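PDB 4ZEM: translation initiation factor eIF2b-like protein from Chaetomium thermophilum, which forms the beta subunit of eIF2B, the decameric factor that probably promotes GDP-GTP exchange on eIF2 during translation initiation. Local coordinates for residues Q22-S27 against R54-K59; E86-N91 against V307-P312; Y198-T203 against V219-L224. All blocks are in the same frame, centred on the assembly; numbering follows the deposited sequence.

Overall arrangement
The three contacts run along the elongated chain from its N-terminal helices to its Rossmann-like sheet. Contact 1 joins helices 24-37 and 43-59, and both its segments precede those of contact 2 in the sequence. Contact 2, about 22 Å from contact 1 between centres, sets the start of helix 88-104 against the loop after strand 301-304, so it ties the helical part to the sheet. Contact 3 comes between the two segments of contact 2 in sequence and joins neighbouring parallel strands 194-198 and 218-222. Its centre lies about 22 Å from that of contact 2 and about 38 Å from that of contact 1, which is on the opposite side of the chain's centre.

Contact 1: Q22-S27 against R54-K59; sequences QSLEAS and RQVVAK
Leu24 reaches across to helix 43-59 with its two methyl groups, while Lys59 comes back the other way to hold the backbone of Gln22. Leu24 CD1 lies 3.8 Å from Val56 CG2, the two side chains crossing obliquely, and Leu24 CD2 sits over the backbone at Val56 CA. Further along, the beta carbons of Leu24 and Lys59 face each other at 4.2 Å. The polar half of the contact is the hydrogen bond from Lys59 NZ to Gln22 O, with the donor nearly in line with the C=O bond; the 2.5 Å between these two atoms is shorter than usual and, at this resolution, is no sign of strength. Lys59 has CG anti to its carbonyl carbon (chi1 -58°) and an extended chain beyond it, which carries the ammonium group past Leu24 to that carbonyl; a weak bond to Arg20 O adds a second acceptor. An alanine in place of Lys59 would probably leave Gln22 O without this donor and the loop before helix 24-37 less firmly tied to its neighbour.

Behind this first shell, Ser23 shapes the helix start that presents Leu24. It is the N-cap: its OG accepts from Ala26 N at 3.2 Å and 156°. Ser23 O takes two donors, the backbone N of Ser27 and Ser27 OG, the hydroxyl lying above the carbonyl plane. Farther out, Glu25 forms a salt bridge with Arg78, and Val56 also packs on Arg71 and Ala75 of helix 65-82. The start of one helix thus meets the end of the next, as in an antiparallel helical hairpin, here part of the N-terminal helical bundle.

Contact 2: E86-N91 against V307-P312; sequences EPVIGN and VYKFCP
Asn91 faces the loop of residues 308-312 with its amide, where the first turns of helix 88-104 meet the 3-10 turn 307-309 and the loop that follows strand 301-304 of the Rossmann-like sheet. CG of Asn91 is anti to the carbonyl carbon (chi1 -61°), an orientation that directs the amide at the 307-312 segment. ND2 donates to Tyr308 O at 3.1 Å and 145°; the oxygen lies somewhat out of the amide plane, and the donor is itself tilted 27° from the carbonyl plane. On the other branch, OD1 rests 3.3 Å from Cys311 CA and also touches CD of Pro312. The buried amide thus has its oxygen against Cys311 and Pro312, while its nitrogen is shared between the Tyr308 carbonyl and, more weakly, the Cys311 sulfur.

Val88 approaches Tyr308 obliquely, its CG2 meeting the ring at the edge, near the ring plane, 3.5 Å from CD1. One face of the same ring is covered by CG of Lys309, offset toward the rim, while the ammonium end of Lys309 goes on to a salt bridge with Asp43. Helix 43-59 backs this side, Ala46 touching both Val88 and Tyr308. The 3-10 turn itself is closed by Phe310 N donating to Val307 O.

Cys311 SG completes the contact: it lies 3.8 Å from Pro87 CB and accepts a weak hydrogen bond from Asn91 ND2 at 3.4 Å.

Contact 3: Y198-T203 against V219-L224; sequences YQPSKT and VILASL
Gln199 N donates to Ala222 O at 3.1 Å and 159°; this bond continues the parallel pairing that Ile220 makes with Val195 and Ala197, and accompanies the bridge of Tyr198 with Ala222. The same carbonyl oxygen also receives a CA-H...O contact from Tyr198, 3.5 Å from Tyr198 CA, just before the chain leaves the sheet.

Apolar contacts lie beside it. Pro200 CG meets Leu221 CD2 at 3.6 Å, the two side chains crossing at about a right angle, with Leu239 of helix 237-246 touching both. The Tyr198 ring, its CG anti to the backbone N (chi1 178°), runs out toward Leu224, whose CG sits at the ring edge, in plane, 3.8 Å from CE1; Leu224 is poorly ordered. Gln199 CG covers one face of that ring, offset toward its rim.

Among the polar groups, Tyr198 OH bonds to Ser285 O. Gln199 NE2 comes within 2.9 Å of Ser223 OG, a hydroxyl hydrogen-bonded to Asn225 O.

These strand ends belong to the beta-alpha-beta unit of strands 194-198 and 218-222 with helix 202-214 between them. Backbone bonds therefore fix the strand register, while side-chain packing continues past the last bridge, firmest in the buried Pro200-Leu221 pair and probably looser at Leu224.

Contact 1: Q22-S27 against R54-K59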
loop_
_atom_site.group_PDB
_atom_site.type_symbol
_atom_site.label_atom_id
_atom_site.label_comp_id
_atom_site.label_asym_id
_atom_site.label_seq_id
_atom_site.Cartn_x
_atom_site.Cartn_y
_atom_site.Cartn_z
ATOM N N GLN A 22 5.213 -12.900 22.338
ATOM C CA GLN A 22 4.173 -13.904 22.135
ATOM C C GLN A 22 4.701 -15.017 21.233
ATOM O O GLN A 22 5.715 -14.832 20.556
ATOM C CB GLN A 22 2.925 -13.267 21.560
ATOM C CG GLN A 22 1.667 -14.041 21.789
ATOM C CD GLN A 22 0.465 -13.253 21.340
ATOM O OE1 GLN A 22 0.490 -12.602 20.295
ATOM N NE2 GLN A 22 -0.581 -13.258 22.157
ATOM N N SER A 23 4.038 -16.167 21.208
ATOM C CA SER A 23 4.483 -17.203 20.289
ATOM C C SER A 23 4.051 -16.816 18.880
ATOM O O SER A 23 3.096 -16.059 18.706
ATOM C CB SER A 23 3.886 -18.556 20.659
ATOM O OG SER A 23 2.603 -18.712 20.073
ATOM N N LEU A 24 4.771 -17.320 17.882
ATOM C CA LEU A 24 4.607 -16.856 16.509
ATOM C C LEU A 24 3.184 -17.162 16.061
ATOM O O LEU A 24 2.499 -16.315 15.482
ATOM C CB LEU A 24 5.630 -17.514 15.581
ATOM C CG LEU A 24 5.414 -17.388 14.075
ATOM C CD1 LEU A 24 5.303 -15.920 13.661
ATOM C CD2 LEU A 24 6.541 -18.078 13.335
ATOM N N GLU A 25 2.738 -18.373 16.383
ATOM C CA GLU A 25 1.423 -18.848 15.980
ATOM C C GLU A 25 0.322 -18.038 16.647
ATOM O O GLU A 25 -0.714 -17.762 16.041
ATOM C CB GLU A 25 1.269 -20.342 16.297
ATOM C CG GLU A 25 -0.051 -20.926 15.807
ATOM C CD GLU A 25 -0.130 -21.013 14.283
ATOM O OE1 GLU A 25 0.906 -20.825 13.604
ATOM O OE2 GLU A 25 -1.238 -21.258 13.764
ATOM N N ALA A 26 0.550 -17.659 17.898
ATOM C CA ALA A 26 -0.396 -16.809 18.600
ATOM C C ALA A 26 -0.501 -15.427 17.939
ATOM O O ALA A 26 -1.601 -14.903 17.776
ATOM C CB ALA A 26 -0.004 -16.680 20.061
ATOM N N SER A 27 0.634 -14.849 17.542
ATOM C CA SER A 27 0.635 -13.552 16.855
ATOM C C SER A 27 -0.100 -13.606 15.519
ATOM O O SER A 27 -0.887 -12.715 15.201
ATOM C CB SER A 27 2.065 -13.049 16.623
ATOM O OG SER A 27 2.801 -12.976 17.830
ATOM N N ARG A 54 7.973 -10.136 9.604
ATOM C CA ARG A 54 9.265 -9.971 10.258
ATOM C C ARG A 54 9.436 -10.986 11.389
ATOM O O ARG A 54 10.522 -11.539 11.588
ATOM C CB ARG A 54 9.417 -8.557 10.806
ATOM C CG ARG A 54 10.819 -8.235 11.287
ATOM C CD ARG A 54 10.907 -6.815 11.809
ATOM N NE ARG A 54 12.212 -6.535 12.393
ATOM C CZ ARG A 54 12.483 -6.629 13.689
ATOM N NH1 ARG A 54 11.535 -6.993 14.543
ATOM N NH2 ARG A 54 13.703 -6.355 14.131
ATOM N N GLN A 55 8.353 -11.233 12.115
ATOM C CA GLN A 55 8.380 -12.174 13.222
ATOM C C GLN A 55 8.450 -13.610 12.704
ATOM O O GLN A 55 9.027 -14.486 13.348
ATOM C CB GLN A 55 7.138 -12.000 14.095
ATOM C CG GLN A 55 7.214 -10.841 15.060
ATOM C CD GLN A 55 8.398 -10.927 16.001
ATOM O OE1 GLN A 55 8.723 -11.996 16.518
ATOM N NE2 GLN A 55 9.050 -9.791 16.231
ATOM N N VAL A 56 7.871 -13.837 11.529
ATOM C CA VAL A 56 7.977 -15.129 10.858
ATOM C C VAL A 56 9.429 -15.412 10.485
ATOM O O VAL A 56 9.933 -16.508 10.709
ATOM C CB VAL A 56 7.085 -15.179 9.599
ATOM C CG1 VAL A 56 7.380 -16.413 8.769
ATOM C CG2 VAL A 56 5.620 -15.134 9.991
ATOM N N VAL A 57 10.105 -14.408 9.936
ATOM C CA VAL A 57 11.517 -14.539 9.591
ATOM C C VAL A 57 12.331 -14.821 10.851
ATOM O O VAL A 57 13.225 -15.664 10.850
ATOM C CB VAL A 57 12.056 -13.277 8.882
ATOM C CG1 VAL A 57 13.562 -13.377 8.684
ATOM C CG2 VAL A 57 11.354 -13.087 7.546
ATOM N N ALA A 58 12.005 -14.111 11.924
ATOM C CA ALA A 58 12.731 -14.231 13.185
ATOM C C ALA A 58 12.485 -15.536 13.951
ATOM O O ALA A 58 13.427 -16.162 14.417
ATOM C CB ALA A 58 12.395 -13.048 14.082
ATOM N N LYS A 59 11.226 -15.928 14.107
ATOM C CA LYS A 59 10.886 -17.045 14.984
ATOM C C LYS A 59 10.597 -18.394 14.318
ATOM O O LYS A 59 10.701 -19.425 14.979
ATOM C CB LYS A 59 9.693 -16.659 15.856
ATOM C CG LYS A 59 9.928 -15.428 16.717
ATOM C CD LYS A 59 8.759 -15.209 17.662
ATOM C CE LYS A 59 9.101 -14.224 18.765
ATOM N NZ LYS A 59 8.101 -14.279 19.869
#

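Contact 2: E86-N91 against V307-P312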
loop_
_atom_site.group_PDB
_atom_site.type_symbol
_atom_site.label_atom_id
_atom_site.label_comp_id
_atom_site.label_asym_id
_atom_site.label_seq_id
_atom_site.Cartn_x
_atom_site.Cartn_y
_atom_site.Cartn_z
ATOM N N GLU A 86 -8.845 -7.131 1.001
ATOM C CA GLU A 86 -7.642 -6.291 1.087
ATOM C C GLU A 86 -6.482 -6.763 0.204
ATOM O O GLU A 86 -5.779 -7.709 0.551
ATOM C CB GLU A 86 -7.156 -6.226 2.541
ATOM C CG GLU A 86 -8.187 -5.708 3.539
ATOM C CD GLU A 86 -8.491 -4.224 3.372
ATOM O OE1 GLU A 86 -7.771 -3.545 2.609
ATOM O OE2 GLU A 86 -9.454 -3.740 4.007
ATOM N N PRO A 87 -6.236 -6.064 -0.916
ATOM C CA PRO A 87 -5.189 -6.536 -1.830
ATOM C C PRO A 87 -3.775 -6.086 -1.463
ATOM O O PRO A 87 -2.810 -6.588 -2.044
ATOM C CB PRO A 87 -5.604 -5.920 -3.171
ATOM C CG PRO A 87 -6.457 -4.711 -2.817
ATOM C CD PRO A 87 -6.816 -4.781 -1.348
ATOM N N VAL A 88 -3.647 -5.166 -0.512
ATOM C CA VAL A 88 -2.328 -4.702 -0.096
ATOM C C VAL A 88 -1.562 -5.801 0.653
ATOM O O VAL A 88 -0.330 -5.815 0.652
ATOM C CB VAL A 88 -2.419 -3.429 0.776
ATOM C CG1 VAL A 88 -3.008 -3.737 2.157
ATOM C CG2 VAL A 88 -1.058 -2.798 0.911
ATOM N N ILE A 89 -2.292 -6.716 1.287
ATOM C CA ILE A 89 -1.672 -7.815 2.029
ATOM C C ILE A 89 -0.762 -8.635 1.120
ATOM O O ILE A 89 0.401 -8.878 1.448
ATOM C CB ILE A 89 -2.730 -8.738 2.660
ATOM C CG1 ILE A 89 -3.580 -7.958 3.664
ATOM C CG2 ILE A 89 -2.071 -9.938 3.336
ATOM C CD1 ILE A 89 -4.793 -8.719 4.175
ATOM N N GLY A 90 -1.285 -9.017 -0.042
ATOM C CA GLY A 90 -0.512 -9.757 -1.020
ATOM C C GLY A 90 0.720 -9.003 -1.493
ATOM O O GLY A 90 1.776 -9.606 -1.692
ATOM N N ASN A 91 0.593 -7.689 -1.669
ATOM C CA ASN A 91 1.724 -6.868 -2.102
ATOM C C ASN A 91 2.886 -6.912 -1.120
ATOM O O ASN A 91 4.040 -7.064 -1.515
ATOM C CB ASN A 91 1.299 -5.419 -2.308
ATOM C CG ASN A 91 0.238 -5.265 -3.374
ATOM O OD1 ASN A 91 0.003 -6.172 -4.173
ATOM N ND2 ASN A 91 -0.405 -4.103 -3.401
ATOM N N VAL A 307 3.645 3.103 -3.602
ATOM C CA VAL A 307 4.096 1.951 -4.381
ATOM C C VAL A 307 3.719 0.616 -3.726
ATOM O O VAL A 307 3.476 -0.375 -4.417
ATOM C CB VAL A 307 5.629 2.027 -4.613
ATOM C CG1 VAL A 307 6.159 0.785 -5.299
ATOM C CG2 VAL A 307 5.959 3.268 -5.427
ATOM N N TYR A 308 3.644 0.592 -2.399
ATOM C CA TYR A 308 3.246 -0.629 -1.705
ATOM C C TYR A 308 1.811 -1.045 -2.062
ATOM O O TYR A 308 1.422 -2.190 -1.847
ATOM C CB TYR A 308 3.406 -0.485 -0.181
ATOM C CG TYR A 308 2.398 0.392 0.519
ATOM C CD1 TYR A 308 1.301 -0.165 1.162
ATOM C CD2 TYR A 308 2.552 1.776 0.562
ATOM C CE1 TYR A 308 0.377 0.626 1.819
ATOM C CE2 TYR A 308 1.627 2.581 1.219
ATOM C CZ TYR A 308 0.544 1.999 1.843
ATOM O OH TYR A 308 -0.382 2.786 2.492
ATOM N N LYS A 309 1.019 -0.117 -2.587
ATOM C CA LYS A 309 -0.322 -0.465 -3.036
ATOM C C LYS A 309 -0.361 -0.918 -4.508
ATOM O O LYS A 309 -1.423 -1.249 -5.036
ATOM C CB LYS A 309 -1.268 0.712 -2.783
ATOM C CG LYS A 309 -1.266 1.089 -1.310
ATOM C CD LYS A 309 -2.628 1.381 -0.722
ATOM C CE LYS A 309 -2.986 2.843 -0.790
ATOM N NZ LYS A 309 -4.235 3.100 -0.020
ATOM N N PHE A 310 0.800 -0.953 -5.158
ATOM C CA PHE A 310 0.899 -1.470 -6.528
ATOM C C PHE A 310 0.768 -2.994 -6.576
ATOM O O PHE A 310 1.681 -3.707 -6.151
ATOM C CB PHE A 310 2.231 -1.074 -7.166
ATOM C CG PHE A 310 2.258 0.321 -7.726
ATOM C CD1 PHE A 310 1.675 1.377 -7.044
ATOM C CD2 PHE A 310 2.872 0.575 -8.943
ATOM C CE1 PHE A 310 1.706 2.665 -7.565
ATOM C CE2 PHE A 310 2.904 1.856 -9.467
ATOM C CZ PHE A 310 2.317 2.903 -8.777
ATOM N N CYS A 311 -0.343 -3.500 -7.111
ATOM C CA CYS A 311 -0.517 -4.945 -7.239
ATOM C C CYS A 311 0.078 -5.407 -8.564
ATOM O O CYS A 311 -0.262 -4.868 -9.615
ATOM C CB CYS A 311 -1.998 -5.328 -7.173
ATOM S SG CYS A 311 -2.813 -4.987 -5.603
ATOM N N PRO A 312 0.919 -6.453 -8.526
ATOM C CA PRO A 312 1.682 -6.933 -9.688
ATOM C C PRO A 312 0.888 -7.864 -10.594
ATOM O O PRO A 312 1.450 -8.763 -11.220
ATOM C CB PRO A 312 2.859 -7.688 -9.051
ATOM C CG PRO A 312 2.590 -7.720 -7.554
ATOM C CD PRO A 312 1.179 -7.274 -7.337
#

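Contact 3: Y198-T203 against V219-L224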
loop_
_atom_site.group_PDB
_atom_site.type_symbol
_atom_site.label_atom_id
_atom_site.label_comp_id
_atom_site.label_asym_id
_atom_site.label_seq_id
_atom_site.Cartn_x
_atom_site.Cartn_y
_atom_site.Cartn_z
ATOM N N TYR A 198 -12.861 13.345 -4.150
ATOM C CA TYR A 198 -13.987 12.433 -4.052
ATOM C C TYR A 198 -13.710 11.450 -2.926
ATOM O O TYR A 198 -12.727 10.712 -2.977
ATOM C CB TYR A 198 -14.225 11.702 -5.375
ATOM C CG TYR A 198 -15.352 10.705 -5.306
ATOM C CD1 TYR A 198 -16.647 11.088 -5.646
ATOM C CD2 TYR A 198 -15.142 9.396 -4.886
ATOM C CE1 TYR A 198 -17.701 10.201 -5.575
ATOM C CE2 TYR A 198 -16.197 8.494 -4.813
ATOM C CZ TYR A 198 -17.475 8.909 -5.159
ATOM O OH TYR A 198 -18.536 8.035 -5.099
ATOM N N GLN A 199 -14.573 11.473 -1.908
ATOM C CA GLN A 199 -14.423 10.644 -0.705
ATOM C C GLN A 199 -12.984 10.518 -0.210
ATOM O O GLN A 199 -12.438 9.420 -0.194
ATOM C CB GLN A 199 -14.987 9.243 -0.943
ATOM C CG GLN A 199 -16.455 9.208 -1.308
ATOM C CD GLN A 199 -17.112 7.914 -0.869
ATOM O OE1 GLN A 199 -16.526 7.136 -0.116
ATOM N NE2 GLN A 199 -18.336 7.682 -1.327
ATOM N N PRO A 200 -12.370 11.643 0.185
ATOM C CA PRO A 200 -10.952 11.631 0.562
ATOM C C PRO A 200 -10.605 10.677 1.708
ATOM O O PRO A 200 -11.269 10.658 2.746
ATOM C CB PRO A 200 -10.686 13.091 0.974
ATOM C CG PRO A 200 -12.016 13.657 1.287
ATOM C CD PRO A 200 -12.968 12.981 0.349
ATOM N N SER A 201 -9.551 9.895 1.497
ATOM C CA SER A 201 -8.976 9.022 2.518
ATOM C C SER A 201 -7.925 9.784 3.324
ATOM O O SER A 201 -7.709 10.973 3.085
ATOM C CB SER A 201 -8.344 7.796 1.863
ATOM O OG SER A 201 -7.403 8.189 0.870
ATOM N N LYS A 202 -7.262 9.106 4.260
ATOM C CA LYS A 202 -6.195 9.740 5.036
ATOM C C LYS A 202 -5.056 10.264 4.180
ATOM O O LYS A 202 -4.501 11.325 4.462
ATOM C CB LYS A 202 -5.631 8.776 6.080
ATOM C CG LYS A 202 -6.363 8.801 7.399
ATOM C CD LYS A 202 -6.125 10.157 8.055
ATOM C CE LYS A 202 -6.895 10.321 9.350
ATOM N NZ LYS A 202 -6.485 11.567 10.056
ATOM N N THR A 203 -4.711 9.516 3.138
ATOM C CA THR A 203 -3.647 9.918 2.234
ATOM C C THR A 203 -3.996 11.229 1.536
ATOM O O THR A 203 -3.157 12.118 1.426
ATOM C CB THR A 203 -3.369 8.828 1.190
ATOM O OG1 THR A 203 -2.939 7.644 1.862
ATOM C CG2 THR A 203 -2.279 9.276 0.221
ATOM N N VAL A 219 -11.116 23.449 -1.902
ATOM C CA VAL A 219 -11.354 22.015 -1.967
ATOM C C VAL A 219 -12.848 21.715 -1.985
ATOM O O VAL A 219 -13.602 22.178 -1.126
ATOM C CB VAL A 219 -10.688 21.290 -0.780
ATOM C CG1 VAL A 219 -11.056 19.815 -0.759
ATOM C CG2 VAL A 219 -9.193 21.454 -0.855
ATOM N N ILE A 220 -13.268 20.928 -2.969
ATOM C CA ILE A 220 -14.658 20.516 -3.079
ATOM C C ILE A 220 -14.773 19.050 -2.669
ATOM O O ILE A 220 -14.102 18.178 -3.229
ATOM C CB ILE A 220 -15.206 20.704 -4.507
ATOM C CG1 ILE A 220 -15.088 22.166 -4.955
ATOM C CG2 ILE A 220 -16.651 20.235 -4.590
ATOM C CD1 ILE A 220 -13.796 22.487 -5.684
ATOM N N LEU A 221 -15.577 18.794 -1.645
ATOM C CA LEU A 221 -15.750 17.440 -1.147
ATOM C C LEU A 221 -17.056 16.858 -1.671
ATOM O O LEU A 221 -18.137 17.380 -1.391
ATOM C CB LEU A 221 -15.719 17.428 0.379
ATOM C CG LEU A 221 -14.425 17.946 1.012
ATOM C CD1 LEU A 221 -14.623 18.168 2.485
ATOM C CD2 LEU A 221 -13.294 16.963 0.800
ATOM N N ALA A 222 -16.948 15.798 -2.462
ATOM C CA ALA A 222 -18.120 15.169 -3.050
ATOM C C ALA A 222 -18.175 13.683 -2.732
ATOM O O ALA A 222 -17.158 12.992 -2.770
ATOM C CB ALA A 222 -18.137 15.382 -4.554
ATOM N N SER A 223 -19.362 13.197 -2.395
ATOM C CA SER A 223 -19.560 11.765 -2.247
ATOM C C SER A 223 -20.900 11.405 -2.860
ATOM O O SER A 223 -21.895 12.089 -2.619
ATOM C CB SER A 223 -19.515 11.356 -0.776
ATOM O OG SER A 223 -19.879 9.996 -0.621
ATOM N N LEU A 224 -20.943 10.339 -3.648
ATOM C CA LEU A 224 -22.221 9.929 -4.219
ATOM C C LEU A 224 -23.024 9.139 -3.189
ATOM O O LEU A 224 -24.253 9.122 -3.226
ATOM C CB LEU A 224 -22.010 9.121 -5.503
ATOM C CG LEU A 224 -21.368 9.930 -6.639
ATOM C CD1 LEU A 224 -21.139 9.074 -7.880
ATOM C CD2 LEU A 224 -22.207 11.165 -6.971
#